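Local coordinates for UBP3-associated protein BRE5 (Saccharomyces cerevisiae, PDB 2QIY) that works with the ubiquitin protease UBP3 to cleave ubiquitin, leading to the subsequent mono-ubiquitination of Sec23, and is present here as its NTF2-like domain, at residues V63-R68 with N72-R77; A17-Y22 with I104-T109. All coordinates share one frame; numbering follows the deposited sequence.

Interaction 1: residues V63-R68 with N72-R77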
ATOM      1  N   VAL A  63       4.573  11.974  -8.279  1.00 20.73           N
ATOM      2  CA  VAL A  63       3.934  12.695  -9.360  1.00 20.54           C
ATOM      3  C   VAL A  63       3.038  11.709 -10.134  1.00 20.11           C
ATOM      4  O   VAL A  63       3.394  10.526 -10.271  1.00 21.25           O
ATOM      5  CB  VAL A  63       4.995  13.339 -10.325  1.00 21.38           C
ATOM      6  CG1 VAL A  63       5.984  12.294 -10.910  1.00 21.67           C
ATOM      7  CG2 VAL A  63       4.294  14.103 -11.427  1.00 23.40           C
ATOM      8  N   LYS A  64       1.890  12.192 -10.615  1.00 20.49           N
ATOM      9  CA  LYS A  64       0.958  11.384 -11.398  1.00 20.94           C
ATOM     10  C   LYS A  64       1.192  11.520 -12.898  1.00 21.85           C
ATOM     11  O   LYS A  64       1.319  12.642 -13.434  1.00 21.95           O
ATOM     12  CB  LYS A  64      -0.484  11.796 -11.077  1.00 21.87           C
ATOM     13  CG  LYS A  64      -0.832  11.481  -9.639  1.00 22.75           C
ATOM     14  CD  LYS A  64      -2.251  11.902  -9.327  1.00 26.16           C
ATOM     15  CE  LYS A  64      -2.630  11.390  -7.955  1.00 28.24           C
ATOM     16  NZ  LYS A  64      -4.097  11.704  -7.695  1.00 28.34           N
ATOM     17  N   VAL A  65       1.217  10.374 -13.571  1.00 21.59           N
ATOM     18  CA  VAL A  65       1.394  10.306 -15.041  1.00 23.78           C
ATOM     19  C   VAL A  65       0.349   9.327 -15.571  1.00 24.13           C
ATOM     20  O   VAL A  65       0.168   8.250 -14.990  1.00 25.14           O
ATOM     21  CB  VAL A  65       2.802   9.753 -15.427  1.00 23.67           C
ATOM     22  CG1 VAL A  65       3.079   9.958 -16.924  1.00 25.07           C
ATOM     23  CG2 VAL A  65       3.895  10.404 -14.597  1.00 26.04           C
ATOM     24  N   THR A  66      -0.284   9.657 -16.693  1.00 23.74           N
ATOM     25  CA  THR A  66      -1.352   8.822 -17.232  1.00 24.27           C
ATOM     26  C   THR A  66      -1.108   8.510 -18.704  1.00 23.27           C
ATOM     27  O   THR A  66      -0.769   9.403 -19.471  1.00 23.52           O
ATOM     28  CB  THR A  66      -2.736   9.526 -17.038  1.00 25.05           C
ATOM     29  OG1 THR A  66      -3.000   9.605 -15.634  1.00 30.58           O
ATOM     30  CG2 THR A  66      -3.859   8.748 -17.700  1.00 26.07           C
ATOM     31  N   GLY A  67      -1.286   7.248 -19.082  1.00 21.76           N
ATOM     32  CA  GLY A  67      -1.135   6.835 -20.476  1.00 22.22           C
ATOM     33  C   GLY A  67       0.259   6.330 -20.766  1.00 22.46           C
ATOM     34  O   GLY A  67       1.243   6.873 -20.273  1.00 22.40           O
ATOM     35  N   ARG A  68       0.361   5.306 -21.609  1.00 22.09           N
ATOM     36  CA  ARG A  68       1.664   4.693 -21.845  1.00 22.78           C
ATOM     37  C   ARG A  68       2.708   5.642 -22.416  1.00 22.18           C
ATOM     38  O   ARG A  68       3.860   5.586 -22.019  1.00 22.27           O
ATOM     39  CB  ARG A  68       1.541   3.466 -22.732  1.00 22.79           C
ATOM     40  CG  ARG A  68       2.754   2.559 -22.589  1.00 26.08           C
ATOM     41  CD  ARG A  68       2.285   1.098 -22.643  1.00 34.14           C
ATOM     42  NE  ARG A  68       1.940   0.936 -24.001  1.00 28.12           N
ATOM     43  CZ  ARG A  68       1.024   0.158 -24.573  1.00 29.22           C
ATOM     44  NH1 ARG A  68       0.253  -0.742 -23.960  1.00 26.18           N
ATOM     45  NH2 ARG A  68       0.931   0.299 -25.862  1.00 26.21           N
ATOM     46  N   ASN A  72       6.149   6.438 -20.586  1.00 21.60           N
ATOM     47  CA  ASN A  72       7.435   6.262 -21.239  1.00 21.34           C
ATOM     48  C   ASN A  72       8.314   7.505 -21.196  1.00 21.64           C
ATOM     49  O   ASN A  72       9.513   7.421 -20.923  1.00 21.44           O
ATOM     50  CB  ASN A  72       7.276   5.854 -22.701  1.00 21.62           C
ATOM     51  CG  ASN A  72       8.622   5.801 -23.391  1.00 21.58           C
ATOM     52  OD1 ASN A  72       8.968   6.645 -24.262  1.00 27.00           O
ATOM     53  ND2 ASN A  72       9.421   4.841 -22.980  1.00 19.13           N
ATOM     54  N   LYS A  73       7.724   8.666 -21.462  1.00 21.24           N
ATOM     55  CA  LYS A  73       8.480   9.915 -21.451  1.00 23.89           C
ATOM     56  C   LYS A  73       9.036  10.188 -20.043  1.00 22.79           C
ATOM     57  O   LYS A  73      10.178  10.652 -19.890  1.00 22.84           O
ATOM     58  CB  LYS A  73       7.595  11.055 -21.951  1.00 24.34           C
ATOM     59  CG  LYS A  73       8.202  12.455 -21.865  1.00 28.20           C
ATOM     60  CD  LYS A  73       7.160  13.562 -22.223  1.00 29.21           C
ATOM     61  CE  LYS A  73       5.721  13.011 -22.390  1.00 35.54           C
ATOM     62  NZ  LYS A  73       4.640  13.774 -21.659  1.00 36.71           N
ATOM     63  N   PHE A  74       8.221   9.922 -19.030  1.00 22.40           N
ATOM     64  CA  PHE A  74       8.656  10.075 -17.636  1.00 21.86           C
ATOM     65  C   PHE A  74       9.838   9.144 -17.296  1.00 22.21           C
ATOM     66  O   PHE A  74      10.873   9.599 -16.797  1.00 22.02           O
ATOM     67  CB  PHE A  74       7.477   9.869 -16.663  1.00 22.23           C
ATOM     68  CG  PHE A  74       7.904   9.773 -15.219  1.00 22.19           C
ATOM     69  CD1 PHE A  74       8.172  10.933 -14.484  1.00 23.15           C
ATOM     70  CD2 PHE A  74       8.084   8.540 -14.625  1.00 23.25           C
ATOM     71  CE1 PHE A  74       8.585  10.851 -13.147  1.00 24.95           C
ATOM     72  CE2 PHE A  74       8.502   8.428 -13.277  1.00 24.21           C
ATOM     73  CZ  PHE A  74       8.767   9.595 -12.551  1.00 22.53           C
ATOM     74  N   PHE A  75       9.706   7.847 -17.550  1.00 21.49           N
ATOM     75  CA  PHE A  75      10.811   6.932 -17.238  1.00 21.36           C
ATOM     76  C   PHE A  75      12.075   7.237 -18.050  1.00 20.83           C
ATOM     77  O   PHE A  75      13.189   7.214 -17.531  1.00 21.16           O
ATOM     78  CB  PHE A  75      10.401   5.474 -17.444  1.00 21.72           C
ATOM     79  CG  PHE A  75       9.551   4.923 -16.318  1.00 21.66           C
ATOM     80  CD1 PHE A  75       8.366   4.262 -16.598  1.00 22.17           C
ATOM     81  CD2 PHE A  75       9.951   5.056 -14.986  1.00 22.12           C
ATOM     82  CE1 PHE A  75       7.582   3.739 -15.571  1.00 24.67           C
ATOM     83  CE2 PHE A  75       9.174   4.528 -13.948  1.00 23.47           C
ATOM     84  CZ  PHE A  75       7.996   3.874 -14.248  1.00 23.13           C
ATOM     85  N   SER A  76      11.879   7.535 -19.327  1.00 20.94           N
ATOM     86  CA  SER A  76      12.982   7.816 -20.222  1.00 21.61           C
ATOM     87  C   SER A  76      13.773   9.069 -19.807  1.00 22.37           C
ATOM     88  O   SER A  76      15.020   9.054 -19.841  1.00 23.89           O
ATOM     89  CB  SER A  76      12.466   7.917 -21.658  1.00 21.98           C
ATOM     90  OG  SER A  76      11.992   6.655 -22.093  1.00 21.82           O
ATOM     91  N   ARG A  77      13.067  10.140 -19.416  1.00 22.83           N
ATOM     92  CA  ARG A  77      13.711  11.387 -18.961  1.00 23.42           C
ATOM     93  C   ARG A  77      14.589  11.149 -17.738  1.00 23.63           C
ATOM     94  O   ARG A  77      15.574  11.864 -17.513  1.00 24.92           O
ATOM     95  CB  ARG A  77      12.672  12.457 -18.633  1.00 24.34           C
TER
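Where edge strand 62-66 runs through a turn into helix 68-77 in this NTF2-like domain, V63 and V65 of the strand meet F74 of the helix. The closest approach between side chains is V63 CG1 to F74 CE1, 3.7 Å, the two reaching out head-on. V63 CG1 sits between the backbone N and C of its own residue (chi1 56°), and this methyl is the one that touches the ring. V65 comes in at a slant near the root of the same ring, its CG2 lying 4.1 Å from F74 CG. F74 has CG anti to its backbone N (chi1 170°), which carries the ring off the helix toward the strand; both valine methyls reach it obliquely. L43 of strand 41-46, the next strand of the sheet, also touches F74.

In the domain's strand order 62-66 is an outermost strand of the curved mixed sheet, and the chain leaves it through G67, the N-cap residue, at whose backbone angles (phi 94°) a CB would run into the carbonyl O of T66. The first turn of the helix then bridges the two segments by a backbone bond from N72 N to R68 O, 2.8 Å. One turn on, N72 O accepts both S76 N and, at 2.8 Å, S76 OG, which come from opposite faces of the carbonyl plane; the second bond ties the serine hydroxyl to its own helix. The R68 guanidinium turns aside from this apolar patch, and its NH1 bonds to Y37 O. K64 forms a cation-pi contact with F94 of the second subunit.

Interaction 2: residues A17-Y22 with I104-T109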
ATOM      1  N   ALA A  17       7.099 -13.190  -9.540  1.00 28.22           N
ATOM      2  CA  ALA A  17       7.764 -12.976 -10.832  1.00 26.70           C
ATOM      3  C   ALA A  17       7.515 -11.570 -11.355  1.00 26.11           C
ATOM      4  O   ALA A  17       8.444 -10.914 -11.843  1.00 25.41           O
ATOM      5  CB  ALA A  17       7.324 -14.019 -11.867  1.00 27.19           C
ATOM      6  N   PHE A  18       6.273 -11.107 -11.249  1.00 24.79           N
ATOM      7  CA  PHE A  18       5.953  -9.760 -11.696  1.00 24.20           C
ATOM      8  C   PHE A  18       6.837  -8.714 -11.027  1.00 24.34           C
ATOM      9  O   PHE A  18       7.400  -7.836 -11.694  1.00 23.75           O
ATOM     10  CB  PHE A  18       4.490  -9.372 -11.448  1.00 23.93           C
ATOM     11  CG  PHE A  18       4.263  -7.923 -11.677  1.00 23.57           C
ATOM     12  CD1 PHE A  18       4.254  -7.035 -10.608  1.00 23.71           C
ATOM     13  CD2 PHE A  18       4.196  -7.422 -12.977  1.00 25.01           C
ATOM     14  CE1 PHE A  18       4.127  -5.661 -10.826  1.00 21.64           C
ATOM     15  CE2 PHE A  18       4.076  -6.046 -13.216  1.00 23.44           C
ATOM     16  CZ  PHE A  18       4.037  -5.162 -12.128  1.00 23.03           C
ATOM     17  N   LEU A  19       6.929  -8.780  -9.704  1.00 24.41           N
ATOM     18  CA  LEU A  19       7.648  -7.751  -8.957  1.00 25.13           C
ATOM     19  C   LEU A  19       9.126  -7.829  -9.277  1.00 25.26           C
ATOM     20  O   LEU A  19       9.775  -6.807  -9.509  1.00 25.39           O
ATOM     21  CB  LEU A  19       7.443  -7.954  -7.464  1.00 24.32           C
ATOM     22  CG  LEU A  19       6.447  -7.184  -6.589  1.00 28.23           C
ATOM     23  CD1 LEU A  19       5.593  -6.092  -7.253  1.00 23.38           C
ATOM     24  CD2 LEU A  19       5.700  -8.081  -5.639  1.00 25.16           C
ATOM     25  N   GLN A  20       9.668  -9.046  -9.295  1.00 25.94           N
ATOM     26  CA  GLN A  20      11.098  -9.190  -9.577  1.00 27.77           C
ATOM     27  C   GLN A  20      11.420  -8.649 -10.968  1.00 27.52           C
ATOM     28  O   GLN A  20      12.357  -7.867 -11.124  1.00 27.89           O
ATOM     29  CB  GLN A  20      11.586 -10.631  -9.365  1.00 27.64           C
ATOM     30  CG  GLN A  20      13.081 -10.651  -9.027  1.00 30.92           C
ATOM     31  CD  GLN A  20      13.595 -11.998  -8.523  1.00 30.50           C
ATOM     32  OE1 GLN A  20      12.831 -12.933  -8.281  1.00 33.26           O
ATOM     33  NE2 GLN A  20      14.913 -12.091  -8.364  1.00 35.52           N
ATOM     34  N   ASN A  21      10.600  -9.008 -11.955  1.00 27.63           N
ATOM     35  CA  ASN A  21      10.771  -8.521 -13.333  1.00 28.14           C
ATOM     36  C   ASN A  21      10.638  -7.000 -13.500  1.00 27.60           C
ATOM     37  O   ASN A  21      11.432  -6.380 -14.219  1.00 27.58           O
ATOM     38  CB  ASN A  21       9.835  -9.256 -14.293  1.00 28.73           C
ATOM     39  CG  ASN A  21      10.217 -10.725 -14.469  1.00 30.23           C
ATOM     40  OD1 ASN A  21      11.380 -11.104 -14.299  1.00 33.12           O
ATOM     41  ND2 ASN A  21       9.238 -11.557 -14.804  1.00 30.48           N
ATOM     42  N   TYR A  22       9.662  -6.414 -12.806  1.00 26.25           N
ATOM     43  CA  TYR A  22       9.424  -4.967 -12.807  1.00 25.89           C
ATOM     44  C   TYR A  22      10.634  -4.173 -12.295  1.00 25.52           C
ATOM     45  O   TYR A  22      11.086  -3.231 -12.946  1.00 25.28           O
ATOM     46  CB  TYR A  22       8.214  -4.678 -11.920  1.00 25.56           C
ATOM     47  CG  TYR A  22       7.894  -3.224 -11.695  1.00 25.23           C
ATOM     48  CD1 TYR A  22       7.052  -2.543 -12.560  1.00 27.12           C
ATOM     49  CD2 TYR A  22       8.392  -2.541 -10.583  1.00 23.95           C
ATOM     50  CE1 TYR A  22       6.726  -1.205 -12.332  1.00 26.79           C
ATOM     51  CE2 TYR A  22       8.071  -1.192 -10.335  1.00 24.57           C
ATOM     52  CZ  TYR A  22       7.241  -0.529 -11.223  1.00 25.46           C
ATOM     53  OH  TYR A  22       6.924   0.788 -10.996  1.00 25.48           O
ATOM     54  N   ILE A 104      -5.384  -8.813 -11.017  1.00 19.21           N
ATOM     55  CA  ILE A 104      -4.672  -9.075  -9.770  1.00 19.89           C
ATOM     56  C   ILE A 104      -4.242  -7.766  -9.119  1.00 20.23           C
ATOM     57  O   ILE A 104      -3.605  -6.938  -9.753  1.00 20.38           O
ATOM     58  CB  ILE A 104      -3.422  -9.968  -9.991  1.00 20.22           C
ATOM     59  CG1 ILE A 104      -3.779 -11.226 -10.788  1.00 21.78           C
ATOM     60  CG2 ILE A 104      -2.782 -10.337  -8.626  1.00 20.97           C
ATOM     61  CD1 ILE A 104      -2.577 -11.950 -11.350  1.00 23.58           C
ATOM     62  N   LEU A 105      -4.613  -7.603  -7.853  1.00 20.84           N
ATOM     63  CA  LEU A 105      -4.174  -6.497  -6.988  1.00 21.60           C
ATOM     64  C   LEU A 105      -2.966  -6.963  -6.209  1.00 21.50           C
ATOM     65  O   LEU A 105      -3.039  -7.987  -5.526  1.00 21.49           O
ATOM     66  CB  LEU A 105      -5.289  -6.190  -5.974  1.00 21.86           C
ATOM     67  CG  LEU A 105      -5.490  -4.832  -5.264  1.00 26.48           C
ATOM     68  CD1 LEU A 105      -6.135  -4.907  -3.859  1.00 23.68           C
ATOM     69  CD2 LEU A 105      -4.381  -3.768  -5.392  1.00 22.91           C
ATOM     70  N   ILE A 106      -1.853  -6.225  -6.311  1.00 21.22           N
ATOM     71  CA  ILE A 106      -0.635  -6.563  -5.600  1.00 22.04           C
ATOM     72  C   ILE A 106      -0.203  -5.390  -4.709  1.00 22.43           C
ATOM     73  O   ILE A 106      -0.185  -4.249  -5.151  1.00 22.63           O
ATOM     74  CB  ILE A 106       0.531  -6.917  -6.582  1.00 21.80           C
ATOM     75  CG1 ILE A 106       0.121  -8.042  -7.529  1.00 22.24           C
ATOM     76  CG2 ILE A 106       1.799  -7.283  -5.804  1.00 22.53           C
ATOM     77  CD1 ILE A 106       1.173  -8.344  -8.647  1.00 24.04           C
ATOM     78  N   MET A 107       0.153  -5.665  -3.463  1.00 22.80           N
ATOM     79  CA  MET A 107       0.812  -4.617  -2.667  1.00 24.47           C
ATOM     80  C   MET A 107       2.165  -5.107  -2.206  1.00 23.01           C
ATOM     81  O   MET A 107       2.274  -6.233  -1.699  1.00 22.38           O
ATOM     82  CB  MET A 107       0.033  -4.295  -1.405  1.00 24.50           C
ATOM     83  CG  MET A 107      -1.265  -3.636  -1.564  1.00 29.77           C
ATOM     84  SD  MET A 107      -1.885  -3.499   0.132  1.00 34.45           S
ATOM     85  CE  MET A 107      -0.864  -2.195   0.737  1.00 26.96           C
ATOM     86  N   ALA A 108       3.188  -4.265  -2.356  1.00 22.79           N
ATOM     87  CA  ALA A 108       4.536  -4.614  -1.929  1.00 23.31           C
ATOM     88  C   ALA A 108       5.006  -3.574  -0.925  1.00 22.46           C
ATOM     89  O   ALA A 108       4.612  -2.404  -1.007  1.00 23.62           O
ATOM     90  CB  ALA A 108       5.445  -4.623  -3.119  1.00 23.68           C
ATOM     91  N   THR A 109       5.824  -3.967   0.044  1.00 21.78           N
ATOM     92  CA  THR A 109       6.419  -2.927   0.898  1.00 21.15           C
ATOM     93  C   THR A 109       7.866  -3.276   1.061  1.00 21.84           C
ATOM     94  O   THR A 109       8.254  -4.451   0.934  1.00 21.39           O
ATOM     95  CB  THR A 109       5.801  -2.810   2.332  1.00 21.33           C
ATOM     96  OG1 THR A 109       6.276  -3.881   3.174  1.00 20.86           O
ATOM     97  CG2 THR A 109       4.277  -2.819   2.303  1.00 20.88           C
TER
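F18 and L19, neighbours on helix 11-28, lean onto I106 and A108 of strand 103-114, with no hydrogen bond between the two segments. Both branches of I106 are used. Its CD1 methyl approaches the F18 ring obliquely, 3.9 Å from F18 CD1, while its CG2 methyl lies 4.0 Å from L19 CD2. I106 CG2 stands anti to the backbone N and CG1 beside that N (chi1 -56°), and this split offers one arm to each helix residue. L19 and I106 lie alongside each other, pointing opposite ways, and the same L19 CD2 reaches on to A108 CB at a looser 4.3 Å. A108 presents only its CB methyl to L19; CA atoms of L19 and A108 are 8.3 Å apart, the nearest such pair.

This apolar side is densely lined. F126 of strand 120-130 meets the F18 ring edge-to-face and also touches L19, I92 lies against L19, and I139 against F18. One turn along the helix, Y22 CB rests 4.2 Å above one face of the F18 ring, toward its rim. The far side of the helix is much looser: A17 and N21 are exposed and make no contact with the strand. Q20, also turned away from the strand, packs on an apolar side chain of another protein. Beyond the strand, M107 points away from the helix and packs on T125 of the second subunit.

The segment axes approach to 10.7 Å and cross at -59°, a long helix laid slantwise across the concave face of a strongly bent sheet, the cone-like alpha+beta arrangement of the NTF2 fold.

Overall arrangement
Both contacts set a helix against the same mixed sheet, but at different places in it. Interaction 1 involves strand 62-66, at one margin, and the short helix that directly follows it; interaction 2 uses strand 103-114, next to the other outermost strand, 85-97, and joins it to the N-terminal helix across 81 intervening residues, among which the whole of interaction 1 falls. Their centres lie 19 Å apart on opposite sides of the chain's centre, and although their nearest atoms come within about 5 Å, they do not touch. Interaction 1 is a surface contact, interaction 2 a buried one, and the second subunit reaches residues of both.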